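Long-range contact in polycyclic ketone monooxygenase (Myceliophthora thermophila, PDB 5MQ6), which uses FAD and NADPH to insert one oxygen atom beside the carbonyl of ketones, particularly bulky polycyclic ones, giving esters or lactones: residues E331-L340 and Q348-M359. Residues are numbered along the deposited sequence; the frame is centred on the assembly and turned at random.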
# COMPACT_ATOMS: atom_id res chain seq x y z
N GLU A 331 6.35 -3.10 -20.54
CA GLU A 331 7.67 -2.64 -20.85
C GLU A 331 7.94 -1.28 -20.14
O GLU A 331 8.96 -1.08 -19.53
CB GLU A 331 7.84 -2.59 -22.40
CG GLU A 331 8.90 -1.64 -22.85
CD GLU A 331 9.02 -1.55 -24.32
OE1 GLU A 331 8.55 -0.53 -24.91
OE2 GLU A 331 9.55 -2.53 -24.86
N ARG A 332 6.96 -0.39 -20.13
CA ARG A 332 7.12 0.86 -19.46
C ARG A 332 7.33 0.75 -17.94
O ARG A 332 8.10 1.51 -17.35
CB ARG A 332 5.91 1.73 -19.79
CG ARG A 332 6.11 3.20 -19.50
CD ARG A 332 4.88 3.96 -19.99
NE ARG A 332 5.09 5.38 -19.76
CZ ARG A 332 5.75 6.20 -20.56
NH1 ARG A 332 5.85 7.44 -20.18
NH2 ARG A 332 6.31 5.84 -21.70
N MET A 333 6.62 -0.17 -17.31
CA MET A 333 6.69 -0.39 -15.91
C MET A 333 8.07 -0.91 -15.56
O MET A 333 8.68 -0.55 -14.56
CB MET A 333 5.63 -1.43 -15.48
CG MET A 333 4.22 -0.89 -15.39
SD MET A 333 2.91 -2.02 -14.79
CE MET A 333 3.24 -3.44 -15.67
N LEU A 334 8.58 -1.77 -16.44
CA LEU A 334 9.96 -2.29 -16.30
C LEU A 334 11.02 -1.18 -16.42
O LEU A 334 11.91 -1.07 -15.62
CB LEU A 334 10.16 -3.39 -17.34
CG LEU A 334 9.52 -4.74 -16.99
CD1 LEU A 334 9.40 -5.57 -18.26
CD2 LEU A 334 10.44 -5.48 -16.03
N ASN A 335 10.84 -0.34 -17.40
CA ASN A 335 11.70 0.82 -17.59
C ASN A 335 11.76 1.73 -16.36
O ASN A 335 12.82 2.01 -15.86
CB ASN A 335 11.23 1.55 -18.84
CG ASN A 335 12.12 2.68 -19.20
OD1 ASN A 335 11.95 3.84 -18.78
ND2 ASN A 335 13.13 2.35 -19.96
N LEU A 336 10.60 2.11 -15.81
CA LEU A 336 10.53 2.88 -14.60
C LEU A 336 11.25 2.15 -13.43
O LEU A 336 12.06 2.72 -12.73
CB LEU A 336 9.07 3.15 -14.22
CG LEU A 336 8.86 3.84 -12.89
CD1 LEU A 336 9.54 5.23 -12.88
CD2 LEU A 336 7.37 4.02 -12.73
N ASP A 337 10.90 0.90 -13.22
CA ASP A 337 11.44 0.23 -12.08
C ASP A 337 12.96 0.00 -12.21
O ASP A 337 13.60 -0.23 -11.17
CB ASP A 337 10.77 -1.14 -11.92
CG ASP A 337 10.80 -1.62 -10.48
OD1 ASP A 337 10.35 -0.82 -9.56
OD2 ASP A 337 11.25 -2.81 -10.27
N SER A 338 13.53 0.01 -13.44
CA SER A 338 14.97 -0.16 -13.59
C SER A 338 15.73 0.94 -12.93
O SER A 338 16.86 0.69 -12.50
CB SER A 338 15.38 -0.27 -15.05
OG SER A 338 15.21 1.00 -15.81
N TYR A 339 15.12 2.13 -12.76
CA TYR A 339 15.81 3.24 -12.10
C TYR A 339 15.79 3.07 -10.59
O TYR A 339 16.71 3.44 -9.90
CB TYR A 339 15.15 4.59 -12.52
CG TYR A 339 15.47 4.91 -13.95
CD1 TYR A 339 16.71 5.54 -14.32
CD2 TYR A 339 14.66 4.48 -14.96
CE1 TYR A 339 17.03 5.75 -15.69
CE2 TYR A 339 14.96 4.68 -16.29
CZ TYR A 339 16.14 5.31 -16.67
OH TYR A 339 16.34 5.44 -18.04
N LEU A 340 14.72 2.52 -10.07
CA LEU A 340 14.55 2.33 -8.67
C LEU A 340 15.24 1.10 -8.13
O LEU A 340 15.48 1.01 -6.92
CB LEU A 340 13.01 2.23 -8.34
CG LEU A 340 12.38 3.57 -8.59
CD1 LEU A 340 10.86 3.47 -8.89
CD2 LEU A 340 12.70 4.53 -7.43
N GLN A 348 20.04 3.73 -22.02
CA GLN A 348 18.60 3.41 -22.19
C GLN A 348 17.77 4.68 -22.15
O GLN A 348 18.13 5.68 -21.50
CB GLN A 348 18.06 2.44 -21.15
CG GLN A 348 17.87 2.96 -19.74
CD GLN A 348 17.17 1.91 -18.86
OE1 GLN A 348 17.51 0.71 -18.87
NE2 GLN A 348 16.20 2.34 -18.11
N GLU A 349 16.66 4.64 -22.87
CA GLU A 349 15.64 5.70 -22.78
C GLU A 349 15.07 5.70 -21.36
O GLU A 349 14.82 4.62 -20.80
CB GLU A 349 14.52 5.42 -23.79
CG GLU A 349 13.47 6.48 -23.78
CD GLU A 349 12.30 6.20 -24.66
OE1 GLU A 349 12.35 5.18 -25.35
OE2 GLU A 349 11.31 6.98 -24.63
N ASN A 350 14.97 6.87 -20.75
CA ASN A 350 14.24 7.05 -19.53
C ASN A 350 12.84 7.41 -19.95
O ASN A 350 12.52 8.56 -20.21
CB ASN A 350 14.88 8.14 -18.70
CG ASN A 350 14.21 8.30 -17.40
OD1 ASN A 350 13.08 7.83 -17.19
ND2 ASN A 350 14.85 9.03 -16.54
N MET A 351 11.98 6.42 -20.03
CA MET A 351 10.67 6.67 -20.60
C MET A 351 9.82 7.60 -19.73
O MET A 351 9.12 8.51 -20.23
CB MET A 351 9.93 5.35 -20.73
CG MET A 351 10.58 4.38 -21.65
SD MET A 351 9.64 2.83 -21.90
CE MET A 351 10.73 2.06 -23.07
N VAL A 352 9.84 7.35 -18.43
CA VAL A 352 8.99 8.13 -17.54
C VAL A 352 9.56 9.48 -17.23
O VAL A 352 8.78 10.51 -17.18
CB VAL A 352 8.62 7.35 -16.25
CG1 VAL A 352 7.71 8.19 -15.40
CG2 VAL A 352 7.88 6.05 -16.61
N ALA A 353 10.87 9.49 -16.94
CA ALA A 353 11.62 10.75 -16.77
C ALA A 353 11.02 11.71 -15.76
O ALA A 353 10.85 12.92 -16.01
CB ALA A 353 11.77 11.47 -18.12
N ASP A 354 10.65 11.18 -14.61
CA ASP A 354 10.18 12.01 -13.56
C ASP A 354 11.03 11.80 -12.34
O ASP A 354 12.09 11.17 -12.40
CB ASP A 354 8.66 11.79 -13.36
CG ASP A 354 8.32 10.51 -12.58
OD1 ASP A 354 9.22 9.73 -12.25
OD2 ASP A 354 7.12 10.33 -12.31
N GLY A 355 10.58 12.32 -11.21
CA GLY A 355 11.35 12.32 -10.01
C GLY A 355 11.70 10.98 -9.42
O GLY A 355 12.65 10.91 -8.68
N TRP A 356 10.90 9.93 -9.73
CA TRP A 356 11.22 8.59 -9.30
C TRP A 356 12.50 8.05 -9.95
O TRP A 356 13.10 7.15 -9.43
CB TRP A 356 10.10 7.64 -9.70
CG TRP A 356 8.84 7.73 -8.85
CD1 TRP A 356 7.65 8.34 -9.19
CD2 TRP A 356 8.62 7.11 -7.58
NE1 TRP A 356 6.70 8.12 -8.18
CE2 TRP A 356 7.28 7.39 -7.19
CE3 TRP A 356 9.42 6.36 -6.73
CZ2 TRP A 356 6.75 6.95 -5.97
CZ3 TRP A 356 8.90 5.93 -5.55
CH2 TRP A 356 7.55 6.22 -5.16
N THR A 357 12.91 8.59 -11.10
CA THR A 357 14.07 8.11 -11.83
C THR A 357 15.38 8.73 -11.34
O THR A 357 16.44 8.49 -11.94
CB THR A 357 13.88 8.30 -13.37
OG1 THR A 357 13.85 9.71 -13.69
CG2 THR A 357 12.59 7.73 -13.80
N GLU A 358 15.32 9.51 -10.25
CA GLU A 358 16.45 10.25 -9.71
C GLU A 358 16.87 9.80 -8.32
O GLU A 358 17.54 10.55 -7.58
CB GLU A 358 16.14 11.76 -9.63
CG GLU A 358 16.03 12.41 -10.97
CD GLU A 358 15.68 13.90 -10.89
OE1 GLU A 358 16.46 14.72 -11.36
OE2 GLU A 358 14.64 14.28 -10.41
N MET A 359 16.47 8.59 -7.96
CA MET A 359 16.67 8.08 -6.60
C MET A 359 17.11 6.59 -6.63
O MET A 359 16.39 5.69 -6.13
CB MET A 359 15.39 8.32 -5.81
CG MET A 359 14.11 7.99 -6.52
SD MET A 359 12.71 8.25 -5.36
CE MET A 359 12.74 10.01 -5.15
O HOH W 1 7.71 8.03 -22.92
O HOH W 2 11.39 5.54 -16.74
O HOH W 3 15.51 6.31 -9.56
O HOH W 4 18.39 6.58 -18.77
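Tyr339, near the end of helix 328-340, reaches into the returning loop 348-359, and each part of its side chain has a partner there. CB rests on Thr357 CA at 3.7 Å. With CG anti to the carbonyl carbon (chi1 -71°), Thr357 CB sits over one face of the ring, a CH-pi contact 4.2 Å from its centroid. CG lies by this CB, CD1 by Thr357 O and CD2 by Thr357 CG2. Farther out, CE1 lies by Asn350 ND2; the Asn350 amide stacks on the ring, offset toward the rim with the planes 21° apart, and the Asn350 ND2 to Thr357 OG1 bond fixes its rotation. CE2 and CZ run close to Gln348 NE2. At the tip, Tyr339 OH accepts from Gln348 NE2 at 3.1 Å. The same NE2 of Gln348 also donates to Ser338 OG at 2.8 Å; the Gln348 amide stands nearly upright to the ring. Water 4 links Tyr339 OH to Gln348 O.

One turn back, Asn335 holds the loop with both ends of its amide. ND2 gives Glu349 O an almost straight bond of 3.0 Å lying in the amide plane, while OD1 accepts from Met351 N at 2.9 Å and from water 2, which also bridges Asn350 OD1 and Val352 N. Met351 CB sits over one face of the Arg332 guanidinium, whose NH1 pairs with Glu135.

On the apolar side, Leu336 CD1 meets Trp356 CB, and Leu340 CD2 meets the indole edge at Trp356 CE3, 3.8 Å away. Trp356 NE1 hydrogen-bonds to Asp133 O, and the Trp356 side chain comes within about 6 Å of the bound FAD.

A leucine in place of Tyr339 would probably leave Gln348 NE2 without one acceptor and the Asn350 amide without its stacking surface. Amides and hydroxyls thus hold the irregular loop on its partly exposed side, and apolar contacts tie it to the helix toward the cofactors.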